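Local structure of salicylate 5-hydroxylase, large oxygenase component (Ralstonia sp., 7C8Z) at residues 63-68 against 188-193; 84-89 against 343-348. The protein hydroxylates salicylate at position 5 to give gentisate, as the iron- and [2Fe-2S]-containing large oxygenase subunit of a multicomponent monooxygenase. All blocks are in the same frame, centred on the assembly; numbering follows the deposited sequence.

Interaction 1. Residues 63-68 against 188-193; sequences FYANHW and SFDHDV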
loop_
_atom_site.group_PDB
_atom_site.type_symbol
_atom_site.label_atom_id
_atom_site.label_comp_id
_atom_site.label_asym_id
_atom_site.label_seq_id
_atom_site.Cartn_x
_atom_site.Cartn_y
_atom_site.Cartn_z
ATOM N N PHE A 63 7.005 -24.076 -13.948
ATOM C CA PHE A 63 6.911 -22.945 -14.862
ATOM C C PHE A 63 8.150 -22.733 -15.714
ATOM O O PHE A 63 8.029 -22.278 -16.853
ATOM C CB PHE A 63 6.634 -21.655 -14.080
ATOM C CG PHE A 63 5.253 -21.583 -13.512
ATOM C CD1 PHE A 63 4.951 -22.196 -12.307
ATOM C CD2 PHE A 63 4.253 -20.904 -14.182
ATOM C CE1 PHE A 63 3.675 -22.132 -11.782
ATOM C CE2 PHE A 63 2.975 -20.835 -13.662
ATOM C CZ PHE A 63 2.685 -21.451 -12.461
ATOM N N TYR A 64 9.335 -23.040 -15.193
ATOM C CA TYR A 64 10.580 -22.769 -15.892
ATOM C C TYR A 64 11.218 -24.015 -16.489
ATOM O O TYR A 64 12.304 -23.916 -17.067
ATOM C CB TYR A 64 11.576 -22.089 -14.947
ATOM C CG TYR A 64 11.068 -20.807 -14.323
ATOM C CD1 TYR A 64 10.114 -20.026 -14.963
ATOM C CD2 TYR A 64 11.549 -20.374 -13.097
ATOM C CE1 TYR A 64 9.649 -18.853 -14.396
ATOM C CE2 TYR A 64 11.094 -19.198 -12.521
ATOM C CZ TYR A 64 10.143 -18.440 -13.175
ATOM O OH TYR A 64 9.687 -17.273 -12.602
ATOM N N ALA A 65 10.580 -25.177 -16.373
ATOM C CA ALA A 65 11.178 -26.409 -16.867
ATOM C C ALA A 65 10.092 -27.440 -17.130
ATOM O O ALA A 65 9.122 -27.534 -16.374
ATOM C CB ALA A 65 12.202 -26.963 -15.873
ATOM N N ASN A 66 10.262 -28.197 -18.215
ATOM C CA ASN A 66 9.448 -29.369 -18.536
ATOM C C ASN A 66 7.979 -29.030 -18.765
ATOM O O ASN A 66 7.123 -29.918 -18.707
ATOM C CB ASN A 66 9.564 -30.444 -17.449
ATOM C CG ASN A 66 10.950 -31.052 -17.377
ATOM O OD1 ASN A 66 11.646 -30.916 -16.371
ATOM N ND2 ASN A 66 11.361 -31.730 -18.449
ATOM N N HIS A 67 7.657 -27.768 -19.041
ATOM C CA HIS A 67 6.263 -27.392 -19.219
ATOM C C HIS A 67 6.148 -26.302 -20.267
ATOM O O HIS A 67 6.986 -25.401 -20.331
ATOM C CB HIS A 67 5.642 -26.907 -17.906
ATOM C CG HIS A 67 5.482 -27.984 -16.885
ATOM N ND1 HIS A 67 6.466 -28.292 -15.971
ATOM C CD2 HIS A 67 4.461 -28.839 -16.643
ATOM C CE1 HIS A 67 6.056 -29.288 -15.206
ATOM N NE2 HIS A 67 4.841 -29.636 -15.591
ATOM N N TRP A 68 5.098 -26.391 -21.077
ATOM C CA TRP A 68 4.697 -25.298 -21.946
ATOM C C TRP A 68 3.768 -24.394 -21.155
ATOM O O TRP A 68 2.805 -24.869 -20.544
ATOM C CB TRP A 68 3.984 -25.807 -23.198
ATOM C CG TRP A 68 4.825 -26.633 -24.109
ATOM C CD1 TRP A 68 4.852 -27.991 -24.180
ATOM C CD2 TRP A 68 5.742 -26.159 -25.102
ATOM N NE1 TRP A 68 5.737 -28.395 -25.151
ATOM C CE2 TRP A 68 6.295 -27.288 -25.731
ATOM C CE3 TRP A 68 6.151 -24.888 -25.516
ATOM C CZ2 TRP A 68 7.235 -27.188 -26.753
ATOM C CZ3 TRP A 68 7.083 -24.788 -26.530
ATOM C CH2 TRP A 68 7.617 -25.932 -27.137
ATOM N N SER A 188 8.275 -22.043 -23.751
ATOM C CA SER A 188 8.965 -22.757 -22.689
ATOM C C SER A 188 10.426 -22.345 -22.655
ATOM O O SER A 188 11.076 -22.250 -23.701
ATOM C CB SER A 188 8.847 -24.274 -22.891
ATOM O OG SER A 188 9.641 -24.988 -21.960
ATOM N N PHE A 189 10.932 -22.108 -21.442
ATOM C CA PHE A 189 12.364 -21.889 -21.279
ATOM C C PHE A 189 13.130 -23.172 -21.552
ATOM O O PHE A 189 14.185 -23.154 -22.198
ATOM C CB PHE A 189 12.674 -21.385 -19.867
ATOM C CG PHE A 189 12.294 -19.954 -19.629
ATOM C CD1 PHE A 189 13.107 -18.926 -20.072
ATOM C CD2 PHE A 189 11.135 -19.636 -18.938
ATOM C CE1 PHE A 189 12.772 -17.611 -19.844
ATOM C CE2 PHE A 189 10.787 -18.320 -18.709
ATOM C CZ PHE A 189 11.608 -17.305 -19.165
ATOM N N ASP A 190 12.606 -24.293 -21.070
ATOM C CA ASP A 190 13.207 -25.593 -21.319
ATOM C C ASP A 190 13.097 -25.931 -22.798
ATOM O O ASP A 190 11.990 -26.063 -23.332
ATOM C CB ASP A 190 12.509 -26.653 -20.471
ATOM C CG ASP A 190 13.262 -27.961 -20.435
ATOM O OD1 ASP A 190 14.310 -28.074 -21.105
ATOM O OD2 ASP A 190 12.794 -28.882 -19.736
ATOM N N HIS A 191 14.242 -26.066 -23.460
ATOM C CA HIS A 191 14.262 -26.412 -24.874
ATOM C C HIS A 191 14.253 -27.915 -25.104
ATOM O O HIS A 191 14.018 -28.351 -26.236
ATOM C CB HIS A 191 15.466 -25.770 -25.554
ATOM C CG HIS A 191 15.258 -24.325 -25.874
ATOM N ND1 HIS A 191 14.701 -23.899 -27.061
ATOM C CD2 HIS A 191 15.503 -23.208 -25.150
ATOM C CE1 HIS A 191 14.630 -22.580 -27.061
ATOM N NE2 HIS A 191 15.107 -22.136 -25.912
ATOM N N ASP A 192 14.517 -28.709 -24.065
ATOM C CA ASP A 192 14.362 -30.157 -24.121
ATOM C C ASP A 192 12.999 -30.597 -23.607
ATOM O O ASP A 192 12.865 -31.687 -23.038
ATOM C CB ASP A 192 15.482 -30.838 -23.334
ATOM C CG ASP A 192 16.856 -30.305 -23.697
ATOM O OD1 ASP A 192 17.182 -30.267 -24.904
ATOM O OD2 ASP A 192 17.611 -29.920 -22.777
ATOM N N VAL A 193 11.985 -29.763 -23.793
ATOM C CA VAL A 193 10.627 -30.085 -23.382
ATOM C C VAL A 193 9.987 -30.959 -24.447
ATOM O O VAL A 193 10.260 -30.809 -25.645
ATOM C CB VAL A 193 9.817 -28.794 -23.147
ATOM C CG1 VAL A 193 9.727 -27.975 -24.429
ATOM C CG2 VAL A 193 8.427 -29.107 -22.609
#
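A chi1 of -167° turns the Asp-190 carboxylate away from its own backbone N and out to the 63-68 loop, while Trp-68, its CG beside the backbone N (chi1 -64°), presents one face of its indole to Val-193. Two loops flanking neighbouring antiparallel strands of the Rieske-domain sheet meet here, one entering edge strand 69-73, the other leaving 184-188. Asp-190 suits a chain reversal because its two oxygens do different work: OD1 accepts from the backbone N of Asp-192 at 3.0 Å, closing an Asx turn, and OD2 offers its anti lone pair to the backbone N of Asn-66. That second bond is bent, 138° at the hydrogen. Asn-66 itself has positive phi, a conformation asparagine tolerates well. Val-193 is branched enough to spread over the indole, CG2 above the five-membered ring and CG1 over the benzo rim, 3.5 Å from Trp-68 CZ2. The small Ser-188 sets its CB off-centre near the six-membered ring. The indole NE1 bonds to Glu-194 O, so a polar edge is satisfied beside an apolar face. Tyr-64 and Phe-189 lie side by side with ring planes nearly perpendicular, Tyr-64 CD1 4.1 Å from Phe-189 CD2.

Interaction 2. Residues 84-89 against 343-348; sequences KRTVIG and HIQPNG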
loop_
_atom_site.group_PDB
_atom_site.type_symbol
_atom_site.label_atom_id
_atom_site.label_comp_id
_atom_site.label_asym_id
_atom_site.label_seq_id
_atom_site.Cartn_x
_atom_site.Cartn_y
_atom_site.Cartn_z
ATOM N N LYS A 84 3.563 -8.484 -28.007
ATOM C CA LYS A 84 2.798 -8.442 -26.768
ATOM C C LYS A 84 3.716 -8.881 -25.636
ATOM O O LYS A 84 4.334 -9.948 -25.716
ATOM C CB LYS A 84 1.561 -9.343 -26.846
ATOM C CG LYS A 84 0.690 -9.301 -25.604
ATOM C CD LYS A 84 -0.168 -10.556 -25.478
ATOM C CE LYS A 84 -0.574 -10.801 -24.030
ATOM N NZ LYS A 84 -1.746 -11.707 -23.902
ATOM N N ARG A 85 3.847 -8.042 -24.609
ATOM C CA ARG A 85 4.599 -8.426 -23.424
ATOM C C ARG A 85 3.705 -9.235 -22.491
ATOM O O ARG A 85 2.544 -8.883 -22.261
ATOM C CB ARG A 85 5.149 -7.188 -22.709
ATOM C CG ARG A 85 5.842 -7.482 -21.372
ATOM C CD ARG A 85 6.549 -6.261 -20.793
ATOM N NE ARG A 85 5.626 -5.161 -20.508
ATOM C CZ ARG A 85 4.950 -5.004 -19.369
ATOM N NH1 ARG A 85 5.075 -5.876 -18.376
ATOM N NH2 ARG A 85 4.137 -3.966 -19.225
ATOM N N THR A 86 4.252 -10.312 -21.939
ATOM C CA THR A 86 3.510 -11.176 -21.028
ATOM C C THR A 86 4.506 -11.767 -20.035
ATOM O O THR A 86 5.643 -11.294 -19.924
ATOM C CB THR A 86 2.731 -12.246 -21.817
ATOM O OG1 THR A 86 1.889 -12.993 -20.927
ATOM C CG2 THR A 86 3.689 -13.195 -22.524
ATOM N N VAL A 87 4.094 -12.813 -19.318
ATOM C CA VAL A 87 4.910 -13.368 -18.248
ATOM C C VAL A 87 4.813 -14.889 -18.248
ATOM O O VAL A 87 3.829 -15.473 -18.712
ATOM C CB VAL A 87 4.499 -12.794 -16.873
ATOM C CG1 VAL A 87 3.295 -13.539 -16.324
ATOM C CG2 VAL A 87 5.665 -12.851 -15.898
ATOM N N ILE A 88 5.866 -15.527 -17.739
ATOM C CA ILE A 88 5.882 -16.959 -17.468
ATOM C C ILE A 88 6.413 -17.144 -16.054
ATOM O O ILE A 88 7.569 -16.801 -15.772
ATOM C CB ILE A 88 6.736 -17.742 -18.477
ATOM C CG1 ILE A 88 6.070 -17.729 -19.855
ATOM C CG2 ILE A 88 6.931 -19.173 -17.995
ATOM C CD1 ILE A 88 6.853 -18.456 -20.922
ATOM N N GLY A 89 5.574 -17.673 -15.170
ATOM C CA GLY A 89 5.897 -17.672 -13.761
ATOM C C GLY A 89 5.989 -16.247 -13.268
ATOM O O GLY A 89 4.976 -15.549 -13.178
ATOM N N HIS A 343 -5.255 -16.643 -17.995
ATOM C CA HIS A 343 -3.826 -16.794 -17.790
ATOM C C HIS A 343 -3.498 -16.552 -16.321
ATOM O O HIS A 343 -3.880 -15.513 -15.764
ATOM C CB HIS A 343 -3.081 -15.805 -18.690
ATOM C CG HIS A 343 -1.594 -15.982 -18.714
ATOM N ND1 HIS A 343 -0.761 -15.121 -19.394
ATOM C CD2 HIS A 343 -0.792 -16.918 -18.154
ATOM C CE1 HIS A 343 0.492 -15.514 -19.247
ATOM N NE2 HIS A 343 0.500 -16.602 -18.499
ATOM N N ILE A 344 -2.827 -17.533 -15.698
ATOM C CA ILE A 344 -2.366 -17.439 -14.314
ATOM C C ILE A 344 -0.950 -16.882 -14.303
ATOM O O ILE A 344 -0.060 -17.407 -14.981
ATOM C CB ILE A 344 -2.406 -18.809 -13.619
ATOM C CG1 ILE A 344 -3.833 -19.331 -13.515
ATOM C CG2 ILE A 344 -1.788 -18.721 -12.226
ATOM C CD1 ILE A 344 -3.899 -20.687 -12.891
ATOM N N GLN A 345 -0.729 -15.840 -13.501
ATOM C CA GLN A 345 0.559 -15.158 -13.409
ATOM C C GLN A 345 0.901 -15.035 -11.930
ATOM O O GLN A 345 0.460 -14.097 -11.254
ATOM C CB GLN A 345 0.498 -13.796 -14.092
ATOM C CG GLN A 345 -0.240 -13.827 -15.427
ATOM C CD GLN A 345 -0.307 -12.474 -16.100
ATOM O OE1 GLN A 345 -0.141 -11.442 -15.457
ATOM N NE2 GLN A 345 -0.541 -12.472 -17.405
ATOM N N PRO A 346 1.675 -15.972 -11.391
ATOM C CA PRO A 346 1.877 -16.007 -9.939
ATOM C C PRO A 346 2.760 -14.868 -9.446
ATOM O O PRO A 346 3.608 -14.340 -10.169
ATOM C CB PRO A 346 2.544 -17.369 -9.711
ATOM C CG PRO A 346 3.240 -17.663 -11.013
ATOM C CD PRO A 346 2.381 -17.062 -12.089
ATOM N N ASN A 347 2.540 -14.489 -8.184
ATOM C CA ASN A 347 3.324 -13.442 -7.523
ATOM C C ASN A 347 3.419 -13.836 -6.049
ATOM O O ASN A 347 2.535 -13.519 -5.250
ATOM C CB ASN A 347 2.693 -12.070 -7.701
ATOM C CG ASN A 347 2.986 -11.468 -9.057
ATOM O OD1 ASN A 347 2.082 -11.269 -9.874
ATOM N ND2 ASN A 347 4.258 -11.182 -9.312
ATOM N N GLY A 348 4.489 -14.541 -5.707
ATOM C CA GLY A 348 4.642 -15.067 -4.366
ATOM C C GLY A 348 3.648 -16.187 -4.102
ATOM O O GLY A 348 2.748 -16.469 -4.889
HETATM O O HOH W 1 -2.072 -12.934 -20.893
#
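A water links the two strands between Lys-84 and His-343: it lies 3.0 Å from His-343 ND1, in the plane of the imidazole, and accepts a longer hydrogen bond from Lys-84 NZ. Lysine suits this place because its long, extended chain lets the ammonium reach the water beside the imidazole; the same NZ also makes a salt bridge to Glu-76. Lys-84 NZ is 5.7 Å from His-343 ND1, too far for direct contact, so the water serves as the link. With CG anti to the backbone N (chi1 -172°), His-343 reaches across to strand 82-88. Thr-86 OG1 and Val-87 O both lie at the edge of its ring, near the ring plane, on the side of CE1. Histidine fits here because its flat ring slips between the strands while ND1 meets the water. Tyr-70 adds an edge-to-face partner to the same ring.

Farther along, the contact becomes apolar. Val-87 CG1 meets the aliphatic part of Gln-345, 3.6 Å from its CB, and the two side chains pass at a slant. Gln-345 serves here through its methylenes, and its CG also lies over the centre of one face of the His-343 ring. Beyond the end of strand 82-88, Gly-89 adopts positive phi, which glycine accommodates readily, and its O lies against Pro-346 CD. Proline offers a rigid hydrocarbon surface here; helix 52-63 packs against it through Tyr-55, Leu-59 and Phe-63.

No direct hydrogen bond joins the segments; the axes of strand segments 84-88 and 343-346 approach to 7.3 Å at 68°. This is packing between strands of two separate antiparallel sheets: the interface of the Rieske and catalytic domains within one ring-hydroxylating oxygenase alpha subunit.

Overall arrangement
From the N terminus, helix 52-63 leads into residues 63-68, and strand 82-88 follows soon after. The chain then completes the Rieske sheet and returns at 188-193, where interaction 1 closes a loop of about 120 residues, rich in strand and without helix. It continues through the catalytic domain to 343-348, where interaction 2 closes a longer loop. Because 84-89 lies inside the first loop and 343-348 beyond it, the two closures cross. Interaction 1 joins the loop entering the first strand of the Rieske sheet (69-73) to the loop leaving its last (184-188), while interaction 2 joins that sheet to the catalytic one. Their centres are about 15 Å apart, and Phe-63 and Tyr-64 pack against Ile-88 and Gly-89, making the contacts continuous.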